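Local atomic coordinates of F5/8 type C domain protein (Clostridium perfringens, PDB entry 7JRM), a protein that probably binds mucin-type glycans through a CBM51 carbohydrate-binding module that forms part of the O-glycopeptidase ZmpB. Residues Glu83-Leu86 and Ser87-Asn90; Ser100-Lys103 and Asp104-Val107; Asp272-Thr275 and Ile276-Ala279; Tyr305-Lys308 and Ser309-Gln313; Gly323-Tyr326 and Ser327-Thr330. One frame throughout, in Å; residues are numbered along the deposited sequence.

The five interactions are local contacts in turns or along helices, spread along an elongated chain. Interactions 1 and 2 lie in the carbohydrate-binding module, with centres about 13 Å apart. They touch through Ser87 OG and Asp104 OD1, 2.6 Å apart, and through Leu89 O and Lys103 NZ, 3.1 Å apart. The side chain of Val107 in interaction 2 is about 13 Å from the bound calcium ion. Interaction 3 opens a helix mid-chain. Its centre is about 28 Å from that of interaction 1 and about 41 Å from that of interaction 5. Interactions 4 and 5 lie on the opposite side of the chain's centre from 1 and 2 and pack together, with Ile310 CD1 4.0 Å from Met325 SD.

Interaction 1: Glu83-Leu86 and Ser87-Asn90; sequences ETQL and SDLN
Two overlapping type I beta turns bend the chain where strand 83-85 of the NPCBM module ends, bringing Gln85 against Asp88 and Leu86 against Leu89. In the first turn Asp88 N donates to Gln85 O over 3.1 Å. In the second, Leu89 N donates to Leu86 O over 2.9 Å, with a straighter N-H...O angle of 153°.

A water ties the start of the turn to the Asp88 side chain. It accepts from Gln85 N at 2.9 Å and donates to Asp88 OD2 at 2.6 Å. Asp88 OD2 also lies 3.7 Å from Gln85 CB. The other oxygen, OD1, forms a salt bridge with Lys126, so the carboxylate is held at both ends. Ser87 OG bonds to Asp104, which joins the turn to the neighbouring loop.

On the apolar side, Thr84 and Leu89 cross at about a right angle. Both touch Tyr143, and Leu86 and Leu89 both touch Phe223 of strand 215-224, which pairs with strand 83-85. The methyl of Thr84 stands anti to its own backbone nitrogen, OG1 taking the place beside that nitrogen. This turns Thr84 CG2 to Leu89, where it meets CD1 at 3.7 Å and CG at 3.9 Å.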
loop_
_atom_site.group_PDB
_atom_site.type_symbol
_atom_site.label_atom_id
_atom_site.label_comp_id
_atom_site.label_asym_id
_atom_site.label_seq_id
_atom_site.Cartn_x
_atom_site.Cartn_y
_atom_site.Cartn_z
ATOM N N GLU A 83 -20.321 11.289 -0.618
ATOM C CA GLU A 83 -21.111 12.382 -1.162
ATOM C C GLU A 83 -22.412 11.843 -1.738
ATOM O O GLU A 83 -22.474 10.710 -2.225
ATOM C CB GLU A 83 -20.339 13.151 -2.244
ATOM C CG GLU A 83 -19.065 13.808 -1.742
ATOM C CD GLU A 83 -18.200 14.348 -2.866
ATOM O OE1 GLU A 83 -18.588 14.195 -4.043
ATOM O OE2 GLU A 83 -17.133 14.925 -2.569
ATOM N N THR A 84 -23.454 12.668 -1.670
ATOM C CA THR A 84 -24.773 12.324 -2.187
ATOM C C THR A 84 -25.301 13.502 -2.989
ATOM O O THR A 84 -25.520 14.583 -2.433
ATOM C CB THR A 84 -25.745 11.974 -1.056
ATOM O OG1 THR A 84 -25.185 10.938 -0.240
ATOM C CG2 THR A 84 -27.076 11.505 -1.627
ATOM N N GLN A 85 -25.500 13.295 -4.287
ATOM C CA GLN A 85 -26.054 14.343 -5.129
ATOM C C GLN A 85 -27.499 14.626 -4.738
ATOM O O GLN A 85 -28.277 13.707 -4.470
ATOM C CB GLN A 85 -25.977 13.942 -6.603
ATOM C CG GLN A 85 -24.566 13.898 -7.163
ATOM C CD GLN A 85 -24.041 15.273 -7.529
ATOM O OE1 GLN A 85 -24.810 16.219 -7.704
ATOM N NE2 GLN A 85 -22.724 15.392 -7.649
ATOM N N LEU A 86 -27.853 15.912 -4.694
ATOM C CA LEU A 86 -29.231 16.281 -4.386
ATOM C C LEU A 86 -30.183 15.800 -5.474
ATOM O O LEU A 86 -31.323 15.416 -5.188
ATOM C CB LEU A 86 -29.341 17.796 -4.204
ATOM C CG LEU A 86 -29.338 18.309 -2.762
ATOM C CD1 LEU A 86 -28.063 17.896 -2.043
ATOM C CD2 LEU A 86 -29.504 19.816 -2.736
ATOM N N SER A 87 -29.729 15.810 -6.730
ATOM C CA SER A 87 -30.547 15.309 -7.827
ATOM C C SER A 87 -30.759 13.802 -7.747
ATOM O O SER A 87 -31.669 13.282 -8.402
ATOM C CB SER A 87 -29.910 15.683 -9.165
ATOM O OG SER A 87 -28.752 14.906 -9.412
ATOM N N ASP A 88 -29.945 13.092 -6.970
ATOM C CA ASP A 88 -30.160 11.678 -6.699
ATOM C C ASP A 88 -31.099 11.445 -5.524
ATOM O O ASP A 88 -31.308 10.293 -5.132
ATOM C CB ASP A 88 -28.823 10.976 -6.441
ATOM C CG ASP A 88 -27.986 10.838 -7.697
ATOM O OD1 ASP A 88 -28.507 11.133 -8.794
ATOM O OD2 ASP A 88 -26.810 10.430 -7.590
ATOM N N LEU A 89 -31.658 12.506 -4.955
ATOM C CA LEU A 89 -32.624 12.431 -3.869
ATOM C C LEU A 89 -33.937 13.062 -4.321
ATOM O O LEU A 89 -34.051 13.594 -5.429
ATOM C CB LEU A 89 -32.091 13.127 -2.612
ATOM C CG LEU A 89 -30.865 12.511 -1.938
ATOM C CD1 LEU A 89 -30.159 13.545 -1.076
ATOM C CD2 LEU A 89 -31.258 11.299 -1.111
ATOM N N ASN A 90 -34.936 12.999 -3.448
ATOM C CA ASN A 90 -36.238 13.604 -3.689
ATOM C C ASN A 90 -36.417 14.789 -2.752
ATOM O O ASN A 90 -36.220 14.661 -1.539
ATOM C CB ASN A 90 -37.364 12.588 -3.482
ATOM C CG ASN A 90 -37.380 11.509 -4.546
ATOM O OD1 ASN A 90 -37.400 11.802 -5.742
ATOM N ND2 ASN A 90 -37.369 10.252 -4.117
HETATM O O HOH W 1 -25.410 10.643 -5.404
#

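Interaction 2: Ser100-Lys103 and Asp104-Val107; sequences SVRK and DRAV
Arg102 and Arg105 run side by side, pointing the same way, across the bend after strand 102-103 of the NPCBM module, which pairs with strand 127-131. The two chain directions are 163° apart, so the backbone doubles back at Lys103 and Asp104. No direct hydrogen bond joins the two halves.

The packing is mainly between the arginines. Their guanidinium planes are only 9° from parallel, yet one group does not lie on the other. Instead Arg105 CB is over one face of the Arg102 guanidinium. Arg102 has CG beside its backbone nitrogen (chi1 -73°) and bends again at chi2 and chi3, which brings Arg102 NH2 to 3.6 Å from Arg105 CG. At the open end of the loop, Val107 CG2 rests 3.6 Å from Ser100 O.

Water makes the polar links. One water takes a bond from Arg102 NH1 at 2.6 Å, in the guanidinium plane, and donates to Val107 O at 3.2 Å. A second donates to Val107 O at 2.8 Å and is weakly bonded to Ser100 N.

A salt bridge and several hydrogen bonds to outside residues hold the bend. Asp104 OD2 pairs with Lys126, OD1 bonds to Ser87 OG and Gly127 N, and Arg105 NE donates to Gly109 O. Lys103 NZ donates to Leu89 O, beside a cation-pi contact with Trp91. Arg102 NH2 stays 4.8 Å from Arg105 NE, their like charge probably eased by water and the Gly109 carbonyl.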
loop_
_atom_site.group_PDB
_atom_site.type_symbol
_atom_site.label_atom_id
_atom_site.label_comp_id
_atom_site.label_asym_id
_atom_site.label_seq_id
_atom_site.Cartn_x
_atom_site.Cartn_y
_atom_site.Cartn_z
ATOM N N SER A 100 -40.508 24.226 -14.917
ATOM C CA SER A 100 -40.520 23.214 -13.872
ATOM C C SER A 100 -39.089 22.848 -13.507
ATOM O O SER A 100 -38.188 22.881 -14.350
ATOM C CB SER A 100 -41.293 21.961 -14.304
ATOM O OG SER A 100 -40.559 21.211 -15.257
ATOM N N VAL A 101 -38.891 22.504 -12.234
ATOM C CA VAL A 101 -37.566 22.133 -11.750
ATOM C C VAL A 101 -37.145 20.818 -12.390
ATOM O O VAL A 101 -37.926 19.860 -12.450
ATOM C CB VAL A 101 -37.563 22.039 -10.218
ATOM C CG1 VAL A 101 -36.177 21.684 -9.710
ATOM C CG2 VAL A 101 -38.039 23.349 -9.608
ATOM N N ARG A 102 -35.907 20.766 -12.875
ATOM C CA ARG A 102 -35.385 19.603 -13.580
ATOM C C ARG A 102 -34.167 19.048 -12.855
ATOM O O ARG A 102 -33.309 19.805 -12.390
ATOM C CB ARG A 102 -35.011 19.956 -15.024
ATOM C CG ARG A 102 -36.203 20.179 -15.938
ATOM C CD ARG A 102 -36.939 18.878 -16.214
ATOM N NE ARG A 102 -36.091 17.903 -16.894
ATOM C CZ ARG A 102 -35.899 17.868 -18.209
ATOM N NH1 ARG A 102 -36.493 18.757 -18.992
ATOM N NH2 ARG A 102 -35.112 16.941 -18.742
ATOM N N LYS A 103 -34.098 17.722 -12.766
ATOM C CA LYS A 103 -32.956 17.039 -12.176
ATOM C C LYS A 103 -31.913 16.770 -13.252
ATOM O O LYS A 103 -32.239 16.247 -14.322
ATOM C CB LYS A 103 -33.385 15.726 -11.521
ATOM C CG LYS A 103 -34.353 15.885 -10.361
ATOM C CD LYS A 103 -34.577 14.557 -9.652
ATOM C CE LYS A 103 -35.719 14.646 -8.652
ATOM N NZ LYS A 103 -35.906 13.371 -7.907
ATOM N N ASP A 104 -30.665 17.141 -12.967
ATOM C CA ASP A 104 -29.507 16.917 -13.829
ATOM C C ASP A 104 -29.603 17.647 -15.165
ATOM O O ASP A 104 -28.763 17.427 -16.046
ATOM C CB ASP A 104 -29.271 15.419 -14.069
ATOM C CG ASP A 104 -28.866 14.684 -12.804
ATOM O OD1 ASP A 104 -28.301 15.329 -11.899
ATOM O OD2 ASP A 104 -29.116 13.465 -12.712
ATOM N N ARG A 105 -30.601 18.512 -15.340
ATOM C CA ARG A 105 -30.737 19.322 -16.541
ATOM C C ARG A 105 -31.103 20.742 -16.141
ATOM O O ARG A 105 -31.627 20.987 -15.051
ATOM C CB ARG A 105 -31.805 18.770 -17.501
ATOM C CG ARG A 105 -31.696 17.284 -17.808
ATOM C CD ARG A 105 -30.456 16.968 -18.627
ATOM N NE ARG A 105 -30.508 17.552 -19.963
ATOM C CZ ARG A 105 -29.794 17.113 -20.995
ATOM N NH1 ARG A 105 -28.974 16.082 -20.843
ATOM N NH2 ARG A 105 -29.901 17.702 -22.178
ATOM N N ALA A 106 -30.821 21.682 -17.040
ATOM C CA ALA A 106 -31.263 23.051 -16.837
ATOM C C ALA A 106 -32.779 23.139 -17.003
ATOM O O ALA A 106 -33.440 22.200 -17.456
ATOM C CB ALA A 106 -30.557 23.995 -17.808
ATOM N N VAL A 107 -33.336 24.293 -16.626
ATOM C CA VAL A 107 -34.783 24.469 -16.699
ATOM C C VAL A 107 -35.260 24.444 -18.147
ATOM O O VAL A 107 -36.416 24.100 -18.425
ATOM C CB VAL A 107 -35.200 25.768 -15.977
ATOM C CG1 VAL A 107 -34.735 26.992 -16.755
ATOM C CG2 VAL A 107 -36.708 25.801 -15.759
HETATM O O HOH W 2 -39.245 24.047 -18.100
HETATM O O HOH W 3 -37.607 21.113 -18.812
#

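Interaction 3: Asp272-Thr275 and Ile276-Ala279; sequences DKET and INSA
Ile276 N donates to Asp272 O over 3.0 Å, and this bond starts the regular turns of helix 273-288. Three more follow in step: Asn277 N to Lys273 O, Ser278 N to Glu274 O, and Ala279 N to Thr275 O. All four have donor angles of 155° to 161°.

The side chains lean on these carbonyls. Ile276 CG1 and CD1 are both 3.3 Å from Asp272 O. With CG1 placed beside the backbone nitrogen (chi1 -74°), the isoleucine reaches back over the first turn. Asn277 lies along the outer side, its ND2 3.8 Å from Lys273 CG. It crosses the Glu274 side chain with carboxylate and amide nearly perpendicular, and Glu274 OE1 stays 4.1 Å from Asn277 ND2.

The Asp272 side chain positions the start of the helix. Its OD2 accepts from Thr275 N over 2.9 Å, met from above the carboxylate plane. Thr275 OG1 also turns to this oxygen, though the modelled separation is too short to be trusted. The amides of a first helical turn lack helical acceptors, and the partial positive charge there would probably favour a carboxylate.

Further out, Thr275, Ile276 and Ala279 all touch Ala267 of helix 251-270. Lys273 and Ile276 touch Tyr229. The arrangement is a classic aspartate N-cap just after a tight link between two packed helices, consistent with a small helical bundle of the FIVAR type.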
loop_
_atom_site.group_PDB
_atom_site.type_symbol
_atom_site.label_atom_id
_atom_site.label_comp_id
_atom_site.label_asym_id
_atom_site.label_seq_id
_atom_site.Cartn_x
_atom_site.Cartn_y
_atom_site.Cartn_z
ATOM N N ASP A 272 -11.667 1.588 4.823
ATOM C CA ASP A 272 -12.671 0.849 5.575
ATOM C C ASP A 272 -12.278 0.839 7.044
ATOM O O ASP A 272 -11.128 0.540 7.380
ATOM C CB ASP A 272 -12.805 -0.581 5.045
ATOM C CG ASP A 272 -13.805 -1.403 5.831
ATOM O OD1 ASP A 272 -15.008 -1.068 5.800
ATOM O OD2 ASP A 272 -13.389 -2.386 6.477
ATOM N N LYS A 273 -13.238 1.160 7.914
ATOM C CA LYS A 273 -12.935 1.340 9.330
ATOM C C LYS A 273 -12.418 0.051 9.961
ATOM O O LYS A 273 -11.378 0.049 10.630
ATOM C CB LYS A 273 -14.177 1.838 10.068
ATOM C CG LYS A 273 -13.998 1.951 11.571
ATOM C CD LYS A 273 -15.271 1.567 12.304
ATOM C CE LYS A 273 -15.522 2.484 13.488
ATOM N NZ LYS A 273 -16.760 2.112 14.230
ATOM N N GLU A 274 -13.133 -1.058 9.762
ATOM C CA GLU A 274 -12.748 -2.298 10.429
ATOM C C GLU A 274 -11.497 -2.910 9.813
ATOM O O GLU A 274 -10.710 -3.548 10.523
ATOM C CB GLU A 274 -13.906 -3.298 10.396
ATOM C CG GLU A 274 -15.158 -2.838 11.141
ATOM C CD GLU A 274 -14.918 -2.530 12.613
ATOM O OE1 GLU A 274 -13.903 -2.990 13.180
ATOM O OE2 GLU A 274 -15.755 -1.819 13.206
ATOM N N THR A 275 -11.296 -2.735 8.505
ATOM C CA THR A 275 -10.058 -3.197 7.886
ATOM C C THR A 275 -8.855 -2.460 8.463
ATOM O O THR A 275 -7.803 -3.064 8.706
ATOM C CB THR A 275 -10.121 -3.008 6.369
ATOM O OG1 THR A 275 -11.353 -3.543 5.867
ATOM C CG2 THR A 275 -8.956 -3.714 5.693
ATOM N N ILE A 276 -8.999 -1.155 8.700
ATOM C CA ILE A 276 -7.907 -0.370 9.267
ATOM C C ILE A 276 -7.655 -0.775 10.714
ATOM O O ILE A 276 -6.507 -0.963 11.133
ATOM C CB ILE A 276 -8.214 1.133 9.144
ATOM C CG1 ILE A 276 -8.034 1.597 7.697
ATOM C CG2 ILE A 276 -7.339 1.944 10.091
ATOM C CD1 ILE A 276 -8.784 2.870 7.366
ATOM N N ASN A 277 -8.728 -0.923 11.497
ATOM C CA ASN A 277 -8.579 -1.279 12.904
ATOM C C ASN A 277 -7.968 -2.666 13.064
ATOM O O ASN A 277 -7.136 -2.886 13.952
ATOM C CB ASN A 277 -9.934 -1.207 13.608
ATOM C CG ASN A 277 -10.442 0.215 13.754
ATOM O OD1 ASN A 277 -9.720 1.176 13.494
ATOM N ND2 ASN A 277 -11.693 0.354 14.178
ATOM N N SER A 278 -8.366 -3.612 12.210
ATOM C CA SER A 278 -7.812 -4.960 12.295
ATOM C C SER A 278 -6.337 -4.972 11.916
ATOM O O SER A 278 -5.534 -5.670 12.546
ATOM C CB SER A 278 -8.606 -5.913 11.401
ATOM O OG SER A 278 -8.169 -7.251 11.568
ATOM N N ALA A 279 -5.961 -4.205 10.889
ATOM C CA ALA A 279 -4.556 -4.124 10.505
ATOM C C ALA A 279 -3.728 -3.449 11.591
ATOM O O ALA A 279 -2.572 -3.823 11.819
ATOM C CB ALA A 279 -4.416 -3.378 9.179
#

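Interaction 4: Tyr305-Lys308 and Ser309-Gln313; sequences YLLK and SIQNQ
Tyr305 O accepts from Ser309 N over 2.8 Å, the shortest of four successive backbone bonds in helix 304-314. Ile310 N donates to Leu306 O, Gln311 N to Leu307 O, and Asn312 N to Lys308 O.

Ser309 OG also lies 3.1 Å from Tyr305 O. A chi1 of -79° sets it beside its backbone nitrogen, facing the carbonyl one turn back. A bond there is possible but not settled. The hydroxyl oxygen is hydrogen-bonded with Ser334 N, so this buried polar atom has a partner beyond the helix.

Gln311 crosses Leu307 obliquely. Its NE2 is 3.6 Å from Leu307 CD1, and its CG is 3.3 Å from Leu307 O. The amide is directed by a bond from NE2 to Gly318 O in the loop after the helix, which helps to fix its rotation.

Lys308 lies on the exposed side. Its bent chain brings CE to 3.4 Å from Asn312 ND2, the alkyl part of the lysine crossing the amide. The buried side is apolar, and there Leu306 CD1 meets Ile310 CD1 at 4.1 Å.

Leu306 packs on Leu333 and Val336, and Ile310 on Leu331 of strand 330-332, the outermost of a run of parallel strands, where Gln313 OE1 also bonds to Thr332 N. An amphipathic helix leaning on the first strand in this way resembles the helical N-terminal cap of a leucine-rich-repeat domain.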
loop_
_atom_site.group_PDB
_atom_site.type_symbol
_atom_site.label_atom_id
_atom_site.label_comp_id
_atom_site.label_asym_id
_atom_site.label_seq_id
_atom_site.Cartn_x
_atom_site.Cartn_y
_atom_site.Cartn_z
ATOM N N TYR A 305 35.306 -29.953 9.070
ATOM C CA TYR A 305 35.876 -29.399 7.847
ATOM C C TYR A 305 35.130 -28.151 7.397
ATOM O O TYR A 305 35.741 -27.233 6.837
ATOM C CB TYR A 305 35.873 -30.453 6.741
ATOM C CG TYR A 305 36.931 -31.520 6.915
ATOM C CD1 TYR A 305 36.790 -32.517 7.873
ATOM C CD2 TYR A 305 38.073 -31.528 6.125
ATOM C CE1 TYR A 305 37.755 -33.493 8.037
ATOM C CE2 TYR A 305 39.044 -32.500 6.281
ATOM C CZ TYR A 305 38.880 -33.480 7.238
ATOM O OH TYR A 305 39.843 -34.450 7.397
ATOM N N LEU A 306 33.816 -28.098 7.625
ATOM C CA LEU A 306 33.072 -26.873 7.357
ATOM C C LEU A 306 33.492 -25.763 8.312
ATOM O O LEU A 306 33.605 -24.598 7.910
ATOM C CB LEU A 306 31.570 -27.136 7.462
ATOM C CG LEU A 306 30.642 -25.932 7.286
ATOM C CD1 LEU A 306 30.861 -25.279 5.931
ATOM C CD2 LEU A 306 29.189 -26.343 7.459
ATOM N N LEU A 307 33.729 -26.108 9.580
ATOM C CA LEU A 307 34.224 -25.126 10.539
ATOM C C LEU A 307 35.589 -24.593 10.125
ATOM O O LEU A 307 35.848 -23.387 10.214
ATOM C CB LEU A 307 34.289 -25.747 11.935
ATOM C CG LEU A 307 35.096 -24.994 12.994
ATOM C CD1 LEU A 307 34.379 -23.721 13.408
ATOM C CD2 LEU A 307 35.361 -25.884 14.200
ATOM N N LYS A 308 36.474 -25.479 9.662
ATOM C CA LYS A 308 37.785 -25.041 9.192
ATOM C C LYS A 308 37.665 -24.228 7.909
ATOM O O LYS A 308 38.424 -23.275 7.697
ATOM C CB LYS A 308 38.694 -26.252 8.982
ATOM C CG LYS A 308 40.092 -25.909 8.487
ATOM C CD LYS A 308 40.794 -24.949 9.432
ATOM C CE LYS A 308 42.234 -24.714 9.006
ATOM N NZ LYS A 308 43.058 -25.947 9.141
ATOM N N SER A 309 36.715 -24.587 7.040
ATOM C CA SER A 309 36.528 -23.844 5.799
ATOM C C SER A 309 36.047 -22.424 6.071
ATOM O O SER A 309 36.496 -21.475 5.417
ATOM C CB SER A 309 35.542 -24.582 4.892
ATOM O OG SER A 309 36.168 -25.666 4.229
ATOM N N ILE A 310 35.137 -22.258 7.032
ATOM C CA ILE A 310 34.654 -20.924 7.373
ATOM C C ILE A 310 35.746 -20.126 8.074
ATOM O O ILE A 310 35.891 -18.916 7.852
ATOM C CB ILE A 310 33.378 -21.028 8.231
ATOM C CG1 ILE A 310 32.234 -21.626 7.410
ATOM C CG2 ILE A 310 32.981 -19.664 8.780
ATOM C CD1 ILE A 310 30.997 -21.938 8.222
ATOM N N GLN A 311 36.539 -20.787 8.922
ATOM C CA GLN A 311 37.629 -20.099 9.606
ATOM C C GLN A 311 38.680 -19.611 8.618
ATOM O O GLN A 311 39.267 -18.538 8.804
ATOM C CB GLN A 311 38.259 -21.023 10.648
ATOM C CG GLN A 311 37.491 -21.099 11.958
ATOM C CD GLN A 311 37.968 -22.229 12.849
ATOM O OE1 GLN A 311 38.714 -23.106 12.414
ATOM N NE2 GLN A 311 37.537 -22.215 14.105
ATOM N N ASN A 312 38.931 -20.384 7.559
ATOM C CA ASN A 312 39.894 -19.961 6.547
ATOM C C ASN A 312 39.387 -18.752 5.773
ATOM O O ASN A 312 40.170 -17.869 5.403
ATOM C CB ASN A 312 40.197 -21.116 5.593
ATOM C CG ASN A 312 41.381 -21.949 6.042
ATOM O OD1 ASN A 312 42.474 -21.428 6.262
ATOM N ND2 ASN A 312 41.170 -23.253 6.178
ATOM N N GLN A 313 38.077 -18.692 5.520
ATOM C CA GLN A 313 37.519 -17.581 4.758
ATOM C C GLN A 313 37.454 -16.302 5.584
ATOM O O GLN A 313 37.620 -15.206 5.040
ATOM C CB GLN A 313 36.128 -17.948 4.243
ATOM C CG GLN A 313 35.562 -16.976 3.219
ATOM C CD GLN A 313 35.819 -17.417 1.793
ATOM O OE1 GLN A 313 35.804 -18.610 1.487
ATOM N NE2 GLN A 313 36.053 -16.454 0.909
#

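Interaction 5: Gly323-Tyr326 and Ser327-Thr330; sequences GDMY and SLTT
Ser327 and Leu328 fold back on Asp324 and Met325 in a local turn contact, where the chain passes from helix 322-326 to strand 330-332. Asp324 O is the main acceptor. It takes Ser327 N at 3.1 Å from above the carbonyl plane, and Ser327 OG at 3.0 Å with a tilt of only 19°. The two donors of one residue thus grip a single oxygen from different directions. Ser327 N also reaches Gly323 O, but that bond is weak.

Leu328 N donates to Met325 O over 3.3 Å, nearly straight at 164°. Residues 324-327 and 325-328 therefore form two overlapping type I turns. The stronger bonds span three residues, and only the weak one to Gly323 O spans four. Met325 O has a second donor, a water at 2.7 Å. This water also donates to Leu328 O at 2.6 Å, and so bridges the two sides of the bend.

The turn delivers the chain to strand 330-332, which begins a parallel set of strands in what is probably a leucine-rich-repeat region. Leu328 CG stands beside its own backbone nitrogen (chi1 -76°), which keeps the side chain on the Met325 side. There Leu328 CD2 is 4.3 Å from Met325 SD. Leu328 and Asp324 both touch Leu314 of helix 304-314, while Met325 packs on Ile299, Ile320 and Ala345.

The polar end of Asp324 is turned elsewhere, where OD2 forms a salt bridge with Lys316. Tyr326 makes a cation-pi contact with Lys346, and its carbonyl oxygen accepts a bond from Asn347 ND2.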
loop_
_atom_site.group_PDB
_atom_site.type_symbol
_atom_site.label_atom_id
_atom_site.label_comp_id
_atom_site.label_asym_id
_atom_site.label_seq_id
_atom_site.Cartn_x
_atom_site.Cartn_y
_atom_site.Cartn_z
ATOM N N GLY A 323 26.963 -13.437 13.706
ATOM C CA GLY A 323 27.554 -12.280 13.054
ATOM C C GLY A 323 28.623 -12.670 12.054
ATOM O O GLY A 323 28.745 -12.061 10.989
ATOM N N ASP A 324 29.414 -13.695 12.385
ATOM C CA ASP A 324 30.340 -14.257 11.407
ATOM C C ASP A 324 29.587 -14.832 10.216
ATOM O O ASP A 324 29.964 -14.600 9.062
ATOM C CB ASP A 324 31.208 -15.335 12.056
ATOM C CG ASP A 324 32.291 -14.759 12.944
ATOM O OD1 ASP A 324 32.857 -13.705 12.587
ATOM O OD2 ASP A 324 32.581 -15.367 13.995
ATOM N N MET A 325 28.508 -15.577 10.478
ATOM C CA MET A 325 27.747 -16.194 9.395
ATOM C C MET A 325 27.093 -15.145 8.506
ATOM O O MET A 325 27.046 -15.302 7.280
ATOM C CB MET A 325 26.695 -17.144 9.967
ATOM C CG MET A 325 27.273 -18.335 10.712
ATOM S SD MET A 325 28.242 -19.422 9.648
ATOM C CE MET A 325 27.037 -19.843 8.397
ATOM N N TYR A 326 26.587 -14.062 9.103
ATOM C CA TYR A 326 25.961 -13.000 8.324
ATOM C C TYR A 326 26.948 -12.295 7.403
ATOM O O TYR A 326 26.523 -11.630 6.452
ATOM C CB TYR A 326 25.310 -11.973 9.254
ATOM C CG TYR A 326 23.955 -12.382 9.790
ATOM C CD1 TYR A 326 23.429 -13.640 9.525
ATOM C CD2 TYR A 326 23.201 -11.507 10.563
ATOM C CE1 TYR A 326 22.191 -14.015 10.014
ATOM C CE2 TYR A 326 21.962 -11.873 11.057
ATOM C CZ TYR A 326 21.462 -13.128 10.779
ATOM O OH TYR A 326 20.230 -13.501 11.267
ATOM N N SER A 327 28.248 -12.425 7.660
ATOM C CA SER A 327 29.264 -11.718 6.893
ATOM C C SER A 327 29.752 -12.489 5.671
ATOM O O SER A 327 30.502 -11.924 4.868
ATOM C CB SER A 327 30.455 -11.379 7.793
ATOM O OG SER A 327 31.454 -12.379 7.716
ATOM N N LEU A 328 29.354 -13.751 5.506
ATOM C CA LEU A 328 29.758 -14.514 4.330
ATOM C C LEU A 328 28.983 -14.052 3.104
ATOM O O LEU A 328 27.755 -14.184 3.045
ATOM C CB LEU A 328 29.547 -16.013 4.537
ATOM C CG LEU A 328 30.491 -16.848 5.412
ATOM C CD1 LEU A 328 31.950 -16.481 5.166
ATOM C CD2 LEU A 328 30.144 -16.778 6.889
ATOM N N THR A 329 29.703 -13.508 2.125
ATOM C CA THR A 329 29.161 -13.303 0.789
ATOM C C THR A 329 29.685 -14.323 -0.207
ATOM O O THR A 329 29.009 -14.609 -1.199
ATOM C CB THR A 329 29.488 -11.893 0.284
ATOM O OG1 THR A 329 30.908 -11.739 0.161
ATOM C CG2 THR A 329 28.944 -10.843 1.241
ATOM N N THR A 330 30.875 -14.867 0.040
ATOM C CA THR A 330 31.441 -15.948 -0.751
ATOM C C THR A 330 32.117 -16.929 0.196
ATOM O O THR A 330 32.620 -16.543 1.254
ATOM C CB THR A 330 32.446 -15.432 -1.793
ATOM O OG1 THR A 330 33.030 -16.541 -2.489
ATOM C CG2 THR A 330 33.545 -14.617 -1.123
HETATM O O HOH W 4 26.004 -14.597 4.874
#